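Local coordinates for regulatory protein MarR (Planctomyces limnophilus, PDB 3U2R) that probably acts as a DNA-binding transcription regulator of the MarR family, with a helix-turn-helix fold, at residues R26-D29 with R30-I34; I79-L82 with I83-L86; L115-D118 with L119-P122; E141-R144 with L145-A149. All coordinates share one frame; numbering follows the deposited sequence.

Contact 1 of 4, residues R26-D29 with R30-I34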
ATOM      1  N   ARG A  26     -11.324 -10.849  -6.894  1.00 39.15           N
ATOM      2  CA  ARG A  26     -10.960 -10.654  -5.485  1.00 38.34           C
ATOM      3  C   ARG A  26     -11.265  -9.223  -5.008  1.00 37.88           C
ATOM      4  O   ARG A  26     -11.592  -9.052  -3.873  1.00 36.67           O
ATOM      5  CB  ARG A  26      -9.460 -10.917  -5.207  1.00 35.75           C
ATOM      6  CG  ARG A  26      -8.933 -12.291  -5.561  1.00 58.95           C
ATOM      7  CD  ARG A  26      -7.473 -12.471  -5.104  1.00 51.16           C
ATOM      8  NE  ARG A  26      -7.530 -12.707  -3.695  1.00 74.24           N
ATOM      9  CZ  ARG A  26      -7.789 -13.879  -3.139  1.00 79.96           C
ATOM     10  NH1 ARG A  26      -7.923 -13.975  -1.830  1.00 61.57           N
ATOM     11  NH2 ARG A  26      -7.922 -14.973  -3.895  1.00 67.55           N
ATOM     12  N   THR A  27     -11.097  -8.223  -5.859  1.00 35.80           N
ATOM     13  CA  THR A  27     -11.420  -6.801  -5.551  1.00 35.49           C
ATOM     14  C   THR A  27     -12.882  -6.686  -5.286  1.00 38.62           C
ATOM     15  O   THR A  27     -13.290  -6.106  -4.283  1.00 38.09           O
ATOM     16  CB  THR A  27     -10.988  -5.849  -6.666  1.00 33.97           C
ATOM     17  OG1 THR A  27      -9.569  -5.934  -6.698  1.00 37.38           O
ATOM     18  CG2 THR A  27     -11.432  -4.382  -6.460  1.00 37.50           C
ATOM     19  N   TYR A  28     -13.687  -7.273  -6.150  1.00 38.55           N
ATOM     20  CA  TYR A  28     -15.152  -7.262  -5.986  1.00 36.18           C
ATOM     21  C   TYR A  28     -15.537  -7.979  -4.707  1.00 38.38           C
ATOM     22  O   TYR A  28     -16.376  -7.478  -3.934  1.00 37.78           O
ATOM     23  CB  TYR A  28     -15.840  -7.879  -7.209  1.00 39.70           C
ATOM     24  CG  TYR A  28     -17.304  -8.179  -7.021  1.00 40.26           C
ATOM     25  CD1 TYR A  28     -18.266  -7.223  -7.276  1.00 40.84           C
ATOM     26  CD2 TYR A  28     -17.727  -9.433  -6.568  1.00 42.01           C
ATOM     27  CE1 TYR A  28     -19.622  -7.497  -7.091  1.00 42.28           C
ATOM     28  CE2 TYR A  28     -19.060  -9.694  -6.319  1.00 41.75           C
ATOM     29  CZ  TYR A  28     -20.011  -8.729  -6.589  1.00 44.35           C
ATOM     30  OH  TYR A  28     -21.345  -8.996  -6.410  1.00 43.33           O
ATOM     31  N   ASP A  29     -15.011  -9.188  -4.504  1.00 36.90           N
ATOM     32  CA  ASP A  29     -15.404  -9.974  -3.317  1.00 36.28           C
ATOM     33  C   ASP A  29     -15.063  -9.251  -1.986  1.00 41.96           C
ATOM     34  O   ASP A  29     -15.844  -9.282  -1.014  1.00 42.13           O
ATOM     35  CB  ASP A  29     -14.729 -11.312  -3.322  1.00 37.64           C
ATOM     36  CG  ASP A  29     -15.204 -12.200  -4.428  1.00 44.29           C
ATOM     37  OD1 ASP A  29     -16.387 -12.098  -4.791  1.00 45.78           O
ATOM     38  OD2 ASP A  29     -14.424 -13.087  -4.854  1.00 48.02           O
ATOM     39  N   ARG A  30     -13.944  -8.569  -1.959  1.00 36.88           N
ATOM     40  CA  ARG A  30     -13.540  -7.900  -0.732  1.00 38.94           C
ATOM     41  C   ARG A  30     -14.424  -6.704  -0.464  1.00 40.77           C
ATOM     42  O   ARG A  30     -14.883  -6.502   0.659  1.00 40.86           O
ATOM     43  CB  ARG A  30     -12.066  -7.482  -0.829  1.00 35.46           C
ATOM     44  CG  ARG A  30     -11.508  -6.760   0.390  1.00 39.06           C
ATOM     45  CD  ARG A  30     -11.335  -7.591   1.618  1.00 36.18           C
ATOM     46  NE  ARG A  30     -10.218  -8.508   1.439  1.00 50.17           N
ATOM     47  CZ  ARG A  30      -9.970  -9.559   2.210  1.00 51.69           C
ATOM     48  NH1 ARG A  30     -10.789  -9.874   3.193  1.00 41.54           N
ATOM     49  NH2 ARG A  30      -8.909 -10.322   1.982  1.00 49.19           N
HETATM   50  N   MSE A  31     -14.647  -5.915  -1.476  1.00 36.48           N
HETATM   51  CA  MSE A  31     -15.521  -4.740  -1.357  1.00 36.60           C
HETATM   52  C   MSE A  31     -16.923  -5.108  -1.005  1.00 41.44           C
HETATM   53  O   MSE A  31     -17.540  -4.443  -0.184  1.00 41.19           O
HETATM   54  CB  MSE A  31     -15.550  -3.924  -2.641  1.00 36.75           C
HETATM   55  CG  MSE A  31     -14.262  -3.196  -2.866  1.00 41.43           C
HETATM   56 SE   MSE A  31     -14.331  -1.955  -4.410  0.90 47.82          SE
HETATM   57  CE  MSE A  31     -14.881  -3.034  -5.543  1.00 38.24           C
ATOM     58  N   LYS A  32     -17.440  -6.132  -1.658  1.00 40.47           N
ATOM     59  CA  LYS A  32     -18.813  -6.623  -1.419  1.00 42.16           C
ATOM     60  C   LYS A  32     -18.989  -7.118   0.004  1.00 45.17           C
ATOM     61  O   LYS A  32     -20.022  -6.860   0.645  1.00 43.93           O
ATOM     62  CB  LYS A  32     -19.114  -7.799  -2.383  1.00 45.61           C
ATOM     63  CG  LYS A  32     -20.529  -8.357  -2.288  1.00 45.63           C
ATOM     64  CD  LYS A  32     -21.462  -7.561  -3.133  1.00 59.02           C
ATOM     65  CE  LYS A  32     -22.911  -7.861  -2.836  1.00 71.04           C
ATOM     66  NZ  LYS A  32     -23.163  -9.321  -2.861  1.00 64.66           N
ATOM     67  N   ALA A  33     -17.995  -7.882   0.504  1.00 40.09           N
ATOM     68  CA  ALA A  33     -18.142  -8.398   1.868  1.00 39.20           C
ATOM     69  C   ALA A  33     -18.155  -7.259   2.949  1.00 45.61           C
ATOM     70  O   ALA A  33     -18.903  -7.337   3.922  1.00 47.19           O
ATOM     71  CB  ALA A  33     -17.027  -9.359   2.161  1.00 38.35           C
ATOM     72  N   ILE A  34     -17.370  -6.212   2.750  1.00 40.94           N
ATOM     73  CA  ILE A  34     -17.243  -5.124   3.737  1.00 41.57           C
ATOM     74  C   ILE A  34     -18.544  -4.332   3.756  1.00 44.02           C
ATOM     75  O   ILE A  34     -19.003  -3.954   4.816  1.00 42.62           O
ATOM     76  CB  ILE A  34     -15.994  -4.232   3.433  1.00 42.71           C
ATOM     77  CG1 ILE A  34     -14.710  -5.035   3.779  1.00 42.43           C
ATOM     78  CG2 ILE A  34     -16.037  -2.859   4.196  1.00 42.48           C
ATOM     79  CD1 ILE A  34     -13.511  -4.419   3.216  1.00 41.24           C
TER
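Y28 and K32 run side by side in the same direction, the lysine CB lying over one face of the tyrosine ring. Both side chains leave the backbone with CG anti to N, a shared torsion that carries them out together one turn apart. Beyond CB the lysine follows the ring outward, and K32 CD comes to 3.6 Å from Y28 OH, a lysine methylene against the hydroxyl oxygen. T27 and M31, a selenomethionine, form a second parallel pair. Here the bend at the end of the M31 chain (chi3 -53°) turns its methyl back, putting M31 CE 3.8 Å from T27 CG2.

This is i to i+4 packing within helix 18-40, one of the helices through which MarR proteins generally dimerise, and a second subunit does lie against it. F13 of that subunit meets the Y28 ring with the planes at about 45°, while D14 of the same subunit gives Y28 OH a weak hydrogen bond through its N and K32 NZ a long, weak ion pair. R30 turns elsewhere, to a salt bridge with D137 on helix 110-148. Underneath, regular backbone bonds join the turns, among them K32 N to Y28 O at 2.9 Å.

Contact 2 of 4, residues I79-L82 with I83-L86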
ATOM      1  N   ILE A  79     -36.620  -5.439  -7.760  1.00 88.94           N
ATOM      2  CA  ILE A  79     -36.569  -4.150  -7.077  1.00 83.71           C
ATOM      3  C   ILE A  79     -37.936  -3.856  -6.397  1.00 78.64           C
ATOM      4  O   ILE A  79     -37.963  -2.995  -5.537  1.00 73.13           O
ATOM      5  CB  ILE A  79     -36.046  -2.934  -7.915  1.00 86.10           C
ATOM      6  CG1 ILE A  79     -37.121  -2.219  -8.739  1.00 86.18           C
ATOM      7  CG2 ILE A  79     -34.851  -3.311  -8.779  1.00 91.46           C
ATOM      8  CD1 ILE A  79     -36.805  -0.831  -8.930  1.00 93.65           C
ATOM      9  N   THR A  80     -39.027  -4.570  -6.738  1.00 74.56           N
ATOM     10  CA  THR A  80     -40.329  -4.336  -6.100  1.00 72.81           C
ATOM     11  C   THR A  80     -40.315  -4.951  -4.695  1.00 72.14           C
ATOM     12  O   THR A  80     -40.777  -4.293  -3.786  1.00 67.14           O
ATOM     13  CB  THR A  80     -41.481  -4.850  -6.961  1.00 86.24           C
ATOM     14  OG1 THR A  80     -41.475  -4.064  -8.165  1.00 83.12           O
ATOM     15  CG2 THR A  80     -42.881  -4.765  -6.214  1.00 89.90           C
ATOM     16  N   ARG A  81     -39.747  -6.162  -4.508  1.00 69.75           N
ATOM     17  CA  ARG A  81     -39.660  -6.759  -3.163  1.00 71.20           C
ATOM     18  C   ARG A  81     -38.735  -5.890  -2.282  1.00 70.73           C
ATOM     19  O   ARG A  81     -39.040  -5.564  -1.133  1.00 68.45           O
ATOM     20  CB  ARG A  81     -39.141  -8.212  -3.228  1.00 74.86           C
ATOM     21  CG  ARG A  81     -40.235  -9.240  -3.506  1.00 96.55           C
ATOM     22  CD  ARG A  81     -39.693 -10.556  -4.081  1.00122.71           C
ATOM     23  NE  ARG A  81     -39.025 -11.403  -3.081  1.00138.24           N
ATOM     24  CZ  ARG A  81     -39.634 -12.241  -2.238  1.00156.16           C
ATOM     25  NH1 ARG A  81     -40.961 -12.352  -2.234  1.00139.92           N
ATOM     26  NH2 ARG A  81     -38.919 -12.967  -1.383  1.00147.79           N
ATOM     27  N   LEU A  82     -37.604  -5.528  -2.865  1.00 66.15           N
ATOM     28  CA  LEU A  82     -36.596  -4.628  -2.306  1.00 64.81           C
ATOM     29  C   LEU A  82     -37.283  -3.326  -1.797  1.00 63.31           C
ATOM     30  O   LEU A  82     -37.103  -2.956  -0.649  1.00 60.01           O
ATOM     31  CB  LEU A  82     -35.602  -4.364  -3.435  1.00 65.70           C
ATOM     32  CG  LEU A  82     -34.495  -3.386  -3.290  1.00 69.06           C
ATOM     33  CD1 LEU A  82     -33.395  -3.706  -4.301  1.00 70.85           C
ATOM     34  CD2 LEU A  82     -34.949  -1.956  -3.556  1.00 68.10           C
ATOM     35  N   ILE A  83     -38.109  -2.695  -2.638  1.00 58.21           N
ATOM     36  CA  ILE A  83     -38.793  -1.455  -2.312  1.00 55.83           C
ATOM     37  C   ILE A  83     -39.889  -1.733  -1.274  1.00 58.93           C
ATOM     38  O   ILE A  83     -40.098  -0.875  -0.427  1.00 58.10           O
ATOM     39  CB  ILE A  83     -39.338  -0.751  -3.610  1.00 59.14           C
ATOM     40  CG1 ILE A  83     -38.173  -0.099  -4.370  1.00 58.89           C
ATOM     41  CG2 ILE A  83     -40.405   0.365  -3.320  1.00 58.85           C
ATOM     42  CD1 ILE A  83     -38.522   0.318  -5.747  1.00 66.55           C
ATOM     43  N   ASP A  84     -40.589  -2.900  -1.347  1.00 54.08           N
ATOM     44  CA  ASP A  84     -41.606  -3.321  -0.376  1.00 53.86           C
ATOM     45  C   ASP A  84     -41.030  -3.245   1.030  1.00 57.93           C
ATOM     46  O   ASP A  84     -41.700  -2.770   1.927  1.00 57.34           O
ATOM     47  CB  ASP A  84     -42.073  -4.801  -0.609  1.00 57.46           C
ATOM     48  CG  ASP A  84     -42.984  -5.146  -1.777  1.00 70.80           C
ATOM     49  OD1 ASP A  84     -43.459  -4.202  -2.469  1.00 67.44           O
ATOM     50  OD2 ASP A  84     -43.265  -6.377  -1.977  1.00 78.87           O
ATOM     51  N   ARG A  85     -39.806  -3.774   1.225  1.00 53.70           N
ATOM     52  CA  ARG A  85     -39.132  -3.738   2.526  1.00 55.12           C
ATOM     53  C   ARG A  85     -38.906  -2.306   2.954  1.00 56.56           C
ATOM     54  O   ARG A  85     -39.187  -1.962   4.105  1.00 57.82           O
ATOM     55  CB  ARG A  85     -37.784  -4.487   2.483  1.00 60.85           C
ATOM     56  CG  ARG A  85     -37.952  -6.007   2.429  1.00 79.28           C
ATOM     57  CD  ARG A  85     -36.608  -6.717   2.431  1.00 97.84           C
ATOM     58  NE  ARG A  85     -36.052  -6.862   1.084  1.00106.05           N
ATOM     59  CZ  ARG A  85     -34.796  -7.216   0.809  1.00115.91           C
ATOM     60  NH1 ARG A  85     -33.930  -7.461   1.794  1.00107.16           N
ATOM     61  NH2 ARG A  85     -34.391  -7.313  -0.453  1.00 86.37           N
ATOM     62  N   LEU A  86     -38.425  -1.456   2.025  1.00 48.70           N
ATOM     63  CA  LEU A  86     -38.223  -0.024   2.317  1.00 46.07           C
ATOM     64  C   LEU A  86     -39.546   0.688   2.643  1.00 49.07           C
ATOM     65  O   LEU A  86     -39.571   1.517   3.543  1.00 50.26           O
ATOM     66  CB  LEU A  86     -37.529   0.711   1.164  1.00 44.09           C
ATOM     67  CG  LEU A  86     -36.148   0.207   0.802  1.00 47.30           C
ATOM     68  CD1 LEU A  86     -35.608   1.042  -0.331  1.00 45.70           C
ATOM     69  CD2 LEU A  86     -35.238   0.207   2.061  1.00 45.86           C
TER
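I79 and I83 lie alongside one another, one helical turn apart, and touch at their ends. With CG1 set between the backbone N and the carbonyl carbon (chi1 87°), the CG1-CD1 arm of I79 reaches its partner, I79 CD1 to I83 CD1 at 3.8 Å. L82 also slants across I83, with L82 CD2 3.8 Å from I83 CG1. L86 continues the apolar face more loosely.

The polar side of the helix is organised differently. D84 folds back over the preceding turn, and its OD1 sits 3.0 Å from T80 O. Two acceptors this close would be expected to repel, but both are served by R94: its NH2 makes a salt bridge with D84 OD1, and its NH1 a weak hydrogen bond to T80 O. The arginine thus offers a plausible reason for the carboxylate's position. T80 O also receives the N of D84 at 2.8 Å, as the helix requires. R85 bends at chi3 (-87°) and brings its guanidinium back along the helix. R81 O lies at the edge of that group and in its plane, but 3.9 Å from R85 NE, an approach and not a bond.

Around this shell, I79 rests on T65, I68 and A69 of helix 65-71, L82 on Q47 and T51 of helix 46-58, and L86 on V92 at the start of strand 92-97. A helix buried on one side against these elements, with charged and polar residues on the other, is what is expected of the recognition helix of a winged helix-turn-helix, which in MarR relatives enters the DNA major groove.

Contact 3 of 4, residues L115-D118 with L119-P122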
ATOM      1  N   LEU A 115     -32.121   8.249   7.614  1.00 48.01           N
ATOM      2  CA  LEU A 115     -31.309   7.039   7.581  1.00 48.26           C
ATOM      3  C   LEU A 115     -30.058   7.255   6.743  1.00 51.11           C
ATOM      4  O   LEU A 115     -28.962   6.872   7.150  1.00 52.00           O
ATOM      5  CB  LEU A 115     -32.109   5.824   7.073  1.00 47.96           C
ATOM      6  CG  LEU A 115     -31.324   4.549   6.920  1.00 52.13           C
ATOM      7  CD1 LEU A 115     -30.708   4.070   8.306  1.00 54.39           C
ATOM      8  CD2 LEU A 115     -32.197   3.510   6.339  1.00 51.08           C
ATOM      9  N   LEU A 116     -30.197   7.904   5.607  1.00 47.71           N
ATOM     10  CA  LEU A 116     -29.030   8.215   4.764  1.00 44.64           C
ATOM     11  C   LEU A 116     -28.059   9.179   5.500  1.00 49.47           C
ATOM     12  O   LEU A 116     -26.884   8.956   5.424  1.00 48.62           O
ATOM     13  CB  LEU A 116     -29.473   8.825   3.428  1.00 43.13           C
ATOM     14  CG  LEU A 116     -30.135   7.918   2.444  1.00 46.08           C
ATOM     15  CD1 LEU A 116     -30.503   8.685   1.211  1.00 48.17           C
ATOM     16  CD2 LEU A 116     -29.252   6.802   2.053  1.00 45.40           C
ATOM     17  N   LYS A 117     -28.531  10.150   6.294  1.00 48.82           N
ATOM     18  CA  LYS A 117     -27.614  11.027   7.057  1.00 49.12           C
ATOM     19  C   LYS A 117     -26.871  10.210   8.128  1.00 54.60           C
ATOM     20  O   LYS A 117     -25.664  10.411   8.316  1.00 52.80           O
ATOM     21  CB  LYS A 117     -28.336  12.229   7.698  1.00 54.26           C
ATOM     22  CG  LYS A 117     -28.779  13.275   6.684  1.00 75.92           C
ATOM     23  CD  LYS A 117     -29.260  14.589   7.309  1.00 93.87           C
ATOM     24  CE  LYS A 117     -30.203  15.380   6.392  1.00110.80           C
ATOM     25  NZ  LYS A 117     -30.548  16.733   6.933  1.00117.07           N
ATOM     26  N   ASP A 118     -27.564   9.256   8.795  1.00 50.12           N
ATOM     27  CA  ASP A 118     -26.918   8.377   9.781  1.00 49.69           C
ATOM     28  C   ASP A 118     -25.938   7.402   9.164  1.00 52.81           C
ATOM     29  O   ASP A 118     -25.081   6.870   9.872  1.00 55.53           O
ATOM     30  CB  ASP A 118     -27.949   7.552  10.542  1.00 54.08           C
ATOM     31  CG  ASP A 118     -28.851   8.358  11.435  1.00 65.68           C
ATOM     32  OD1 ASP A 118     -28.528   9.547  11.690  1.00 68.61           O
ATOM     33  OD2 ASP A 118     -29.894   7.821  11.852  1.00 69.58           O
ATOM     34  N   LEU A 119     -26.080   7.121   7.893  1.00 45.47           N
ATOM     35  CA  LEU A 119     -25.198   6.201   7.197  1.00 45.08           C
ATOM     36  C   LEU A 119     -23.977   6.870   6.582  1.00 51.09           C
ATOM     37  O   LEU A 119     -23.132   6.143   6.107  1.00 49.90           O
ATOM     38  CB  LEU A 119     -25.962   5.473   6.083  1.00 44.08           C
ATOM     39  CG  LEU A 119     -26.855   4.356   6.575  1.00 49.73           C
ATOM     40  CD1 LEU A 119     -27.853   3.956   5.516  1.00 49.04           C
ATOM     41  CD2 LEU A 119     -26.048   3.150   6.961  1.00 48.80           C
ATOM     42  N   GLU A 120     -23.913   8.193   6.497  1.00 50.01           N
ATOM     43  CA  GLU A 120     -22.788   8.872   5.848  1.00 49.99           C
ATOM     44  C   GLU A 120     -21.452   8.487   6.440  1.00 52.76           C
ATOM     45  O   GLU A 120     -20.566   8.109   5.684  1.00 51.28           O
ATOM     46  CB  GLU A 120     -22.962  10.403   5.914  1.00 53.34           C
ATOM     47  CG  GLU A 120     -23.904  10.914   4.825  1.00 67.22           C
ATOM     48  CD  GLU A 120     -24.293  12.376   4.949  1.00 92.16           C
ATOM     49  OE1 GLU A 120     -23.541  13.142   5.597  1.00 85.12           O
ATOM     50  OE2 GLU A 120     -25.353  12.756   4.403  1.00 81.23           O
ATOM     51  N   GLU A 121     -21.319   8.531   7.759  1.00 51.93           N
ATOM     52  CA  GLU A 121     -20.057   8.188   8.455  1.00 51.92           C
ATOM     53  C   GLU A 121     -19.722   6.670   8.388  1.00 49.91           C
ATOM     54  O   GLU A 121     -18.643   6.318   7.934  1.00 44.60           O
ATOM     55  CB  GLU A 121     -20.102   8.657   9.900  1.00 55.48           C
ATOM     56  CG  GLU A 121     -18.756   9.032  10.479  1.00 70.79           C
ATOM     57  CD  GLU A 121     -18.712  10.543  10.644  1.00117.69           C
ATOM     58  OE1 GLU A 121     -18.779  11.246   9.607  1.00112.70           O
ATOM     59  OE2 GLU A 121     -18.705  11.022  11.803  1.00118.79           O
ATOM     60  N   PRO A 122     -20.643   5.765   8.755  1.00 48.09           N
ATOM     61  CA  PRO A 122     -20.353   4.322   8.601  1.00 47.13           C
ATOM     62  C   PRO A 122     -19.950   3.895   7.179  1.00 49.39           C
ATOM     63  O   PRO A 122     -19.065   3.069   7.019  1.00 48.54           O
ATOM     64  CB  PRO A 122     -21.695   3.658   8.980  1.00 50.51           C
ATOM     65  CG  PRO A 122     -22.436   4.621   9.793  1.00 54.86           C
ATOM     66  CD  PRO A 122     -21.958   5.995   9.412  1.00 50.68           C
TER
HETATM   67  O   HOH W   1     -23.303   9.978   9.561  1.00 52.16           O
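The flat carboxylate of E120 reaches back to the turn before it, and the puckered ring of P122 does likewise. E120 lies alongside K117 and points the same way, so that its OE2 approaches aliphatic carbon, 3.9 Å from K117 CA, rather than the distant ammonium. The same oxygen has a long, weak ion pair with R56 of helix 46-58. P122 directs ring carbons at the carbonyl of D118, with P122 CD 3.3 Å from D118 O; this close carbon-to-oxygen approach occupies the position where an ordinary residue would offer an N-H.

The outcome is a proline kink in the long helix 110-148, which leads out of the winged helix-turn-helix region into the extended C-terminal arm. The regular bonding ladder is disturbed here. L119 N shares itself weakly between L115 O and L116 O, while E120 N makes a weak bond to K117 O at 3.4 Å. Where E121 N lacks a bond to the preceding turn, a water steps in: it accepts from E121 N at 3.0 Å and donates to K117 O at 2.7 Å. K117 O therefore receives two donors, one from the backbone and one from solvent.

On the buried side, L119 angles across L115, its CD1 meeting L115 CG at 3.8 Å. With CG of L115 anti to the backbone N (chi1 176°), the isobutyl group is carried forward towards the next turn. F42 covers both leucines, and Y49 of helix 46-58 packs on L119. D118 turns to its own partner, K114, in a salt bridge.

Contact 4 of 4, residues E141-R144 with L145-A149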
ATOM      1  N   GLU A 141       0.223 -10.170  -2.750  1.00 41.98           N
ATOM      2  CA  GLU A 141       0.488 -10.827  -4.023  1.00 41.46           C
ATOM      3  C   GLU A 141       1.765 -10.260  -4.653  1.00 44.47           C
ATOM      4  O   GLU A 141       2.588 -11.044  -5.121  1.00 44.36           O
ATOM      5  CB  GLU A 141      -0.749 -10.706  -4.953  1.00 43.23           C
ATOM      6  CG  GLU A 141      -0.624 -11.485  -6.257  1.00 54.92           C
ATOM      7  CD  GLU A 141      -0.541 -12.992  -6.144  1.00 66.81           C
ATOM      8  OE1 GLU A 141      -0.806 -13.563  -5.057  1.00 56.35           O
ATOM      9  OE2 GLU A 141      -0.126 -13.599  -7.153  1.00 63.66           O
ATOM     10  N   LEU A 142       2.004  -8.932  -4.545  1.00 39.18           N
ATOM     11  CA  LEU A 142       3.216  -8.318  -5.089  1.00 38.63           C
ATOM     12  C   LEU A 142       4.462  -8.863  -4.380  1.00 43.46           C
ATOM     13  O   LEU A 142       5.402  -9.302  -5.053  1.00 44.04           O
ATOM     14  CB  LEU A 142       3.098  -6.819  -4.984  1.00 37.39           C
ATOM     15  CG  LEU A 142       4.293  -5.942  -5.346  1.00 42.69           C
ATOM     16  CD1 LEU A 142       4.936  -6.311  -6.677  1.00 44.23           C
ATOM     17  CD2 LEU A 142       3.853  -4.548  -5.450  1.00 44.85           C
ATOM     18  N   ILE A 143       4.441  -8.907  -3.035  1.00 39.05           N
ATOM     19  CA  ILE A 143       5.548  -9.499  -2.267  1.00 40.04           C
ATOM     20  C   ILE A 143       5.782 -10.955  -2.743  1.00 43.78           C
ATOM     21  O   ILE A 143       6.905 -11.336  -3.007  1.00 42.75           O
ATOM     22  CB  ILE A 143       5.277  -9.427  -0.728  1.00 43.63           C
ATOM     23  CG1 ILE A 143       5.415  -7.970  -0.279  1.00 44.15           C
ATOM     24  CG2 ILE A 143       6.251 -10.367   0.104  1.00 43.52           C
ATOM     25  CD1 ILE A 143       4.760  -7.680   1.059  1.00 46.83           C
ATOM     26  N   ARG A 144       4.722 -11.737  -2.917  1.00 43.89           N
ATOM     27  CA  ARG A 144       4.843 -13.140  -3.368  1.00 44.39           C
ATOM     28  C   ARG A 144       5.505 -13.209  -4.741  1.00 47.30           C
ATOM     29  O   ARG A 144       6.440 -13.963  -4.929  1.00 46.24           O
ATOM     30  CB  ARG A 144       3.468 -13.818  -3.400  1.00 46.67           C
ATOM     31  CG  ARG A 144       3.575 -15.337  -3.520  1.00 50.54           C
ATOM     32  CD  ARG A 144       2.224 -15.998  -3.636  1.00 46.37           C
ATOM     33  NE  ARG A 144       1.583 -15.734  -4.936  1.00 59.57           N
ATOM     34  CZ  ARG A 144       1.910 -16.304  -6.104  1.00 70.10           C
ATOM     35  NH1 ARG A 144       2.900 -17.193  -6.174  1.00 58.61           N
ATOM     36  NH2 ARG A 144       1.261 -15.978  -7.213  1.00 54.71           N
ATOM     37  N   LEU A 145       5.075 -12.373  -5.684  1.00 45.16           N
ATOM     38  CA  LEU A 145       5.675 -12.420  -7.013  1.00 47.03           C
ATOM     39  C   LEU A 145       7.132 -11.998  -7.021  1.00 49.08           C
ATOM     40  O   LEU A 145       7.881 -12.560  -7.786  1.00 48.85           O
ATOM     41  CB  LEU A 145       4.896 -11.534  -8.008  1.00 46.71           C
ATOM     42  CG  LEU A 145       3.479 -11.963  -8.258  1.00 49.54           C
ATOM     43  CD1 LEU A 145       2.776 -10.980  -9.159  1.00 49.38           C
ATOM     44  CD2 LEU A 145       3.428 -13.340  -8.898  1.00 56.73           C
HETATM   45  N   MSE A 146       7.499 -10.922  -6.279  1.00 45.39           N
HETATM   46  CA  MSE A 146       8.877 -10.449  -6.195  1.00 43.61           C
HETATM   47  C   MSE A 146       9.780 -11.502  -5.552  1.00 54.08           C
HETATM   48  O   MSE A 146      10.947 -11.582  -5.891  1.00 53.48           O
HETATM   49  CB  MSE A 146       8.932  -9.143  -5.369  1.00 42.72           C
HETATM   50  CG  MSE A 146       8.503  -7.937  -6.133  1.00 46.32           C
HETATM   51 SE   MSE A 146       8.752  -6.305  -5.156  0.90 49.48          SE
HETATM   52  CE  MSE A 146       7.838  -6.627  -3.548  1.00 44.21           C
ATOM     53  N   GLU A 147       9.239 -12.308  -4.627  1.00 55.61           N
ATOM     54  CA  GLU A 147      10.038 -13.261  -3.907  1.00 58.67           C
ATOM     55  C   GLU A 147      10.056 -14.618  -4.556  1.00 69.58           C
ATOM     56  O   GLU A 147      10.879 -15.405  -4.150  1.00 70.53           O
ATOM     57  CB  GLU A 147       9.614 -13.324  -2.432  1.00 59.77           C
ATOM     58  CG  GLU A 147       9.996 -12.013  -1.761  1.00 69.63           C
ATOM     59  CD  GLU A 147       9.951 -11.941  -0.248  1.00100.50           C
ATOM     60  OE1 GLU A 147       9.935 -10.805   0.279  1.00 74.02           O
ATOM     61  OE2 GLU A 147      10.031 -13.001   0.411  1.00110.92           O
ATOM     62  N   LEU A 148       9.251 -14.903  -5.578  1.00 73.48           N
ATOM     63  CA  LEU A 148       9.422 -16.178  -6.294  1.00 77.99           C
ATOM     64  C   LEU A 148      10.518 -15.919  -7.345  1.00 86.33           C
ATOM     65  O   LEU A 148      11.285 -16.829  -7.651  1.00 88.01           O
ATOM     66  CB  LEU A 148       8.129 -16.823  -6.882  1.00 79.38           C
ATOM     67  CG  LEU A 148       7.231 -16.068  -7.871  1.00 84.49           C
ATOM     68  CD1 LEU A 148       7.908 -15.808  -9.194  1.00 89.10           C
ATOM     69  CD2 LEU A 148       5.956 -16.860  -8.133  1.00 85.83           C
ATOM     70  N   ALA A 149      10.655 -14.644  -7.797  1.00 83.82           N
ATOM     71  CA  ALA A 149      11.687 -14.206  -8.740  1.00109.68           C
ATOM     72  C   ALA A 149      13.016 -13.933  -7.989  1.00132.56           C
ATOM     73  O   ALA A 149      13.806 -13.049  -8.347  1.00 89.13           O
ATOM     74  CB  ALA A 149      11.214 -12.951  -9.472  1.00109.49           C
TER
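R144 O is gripped by two backbone N-H groups at once, E147 N at 3.3 Å and L148 N at 3.0 Å, both weak and well off straight (128° each). Such sharing marks the fraying C-terminal end of helix 110-148; in MarR proteins this region generally belongs to the dimerisation module. Just before this the bonding is still regular, M146 N meeting L142 O almost straight at 170°.

The neighbouring side chains are tied by a side-on salt bridge. E141 and R144 both hold CG anti to the backbone N, and bends at E141 chi2 (65°) and R144 chi3 bring carboxylate and guanidinium together. R144 gives NH2 to E141 OE2 at 2.8 Å, on the syn side of the carboxylate, and NE to E141 OE1 at 3.2 Å. The latter donor is used in the guanidinium plane but approaches from above the carboxylate plane. Two bonds to separate oxygens limit rotation of the guanidinium, and L145 CD2 lies close to both groups.

L142 slants across the selenomethionine M146 and also packs on L142 of a fourth subunit. I143 and E147 run parallel, E147 OE1 being hydrogen-bonded to H133 of a third subunit. In the last modelled turn of the helix, L148 crosses the arginine, its CD2 3.6 Å from R144 NH1.

The four contacts share one principle, side chains paired one turn apart on a helix, but serve different parts of the molecule. Contact 2 lies on the probable DNA-reading helix, while contacts 1 and 4 lie on the opposite side of the chain's centre and both touch the second subunit. Contact 3, with its kink, sits on the same helix as contact 4, yet their centres are about 40 Å apart. It packs nearer the DNA-binding region, about 6 Å from contact 2 at the nearest atoms and about 20 Å between centres. Contacts 2 and 4 are the most separated, about 46 Å between centres, marking the reach from the probable recognition helix to the C-terminal end of the modelled chain.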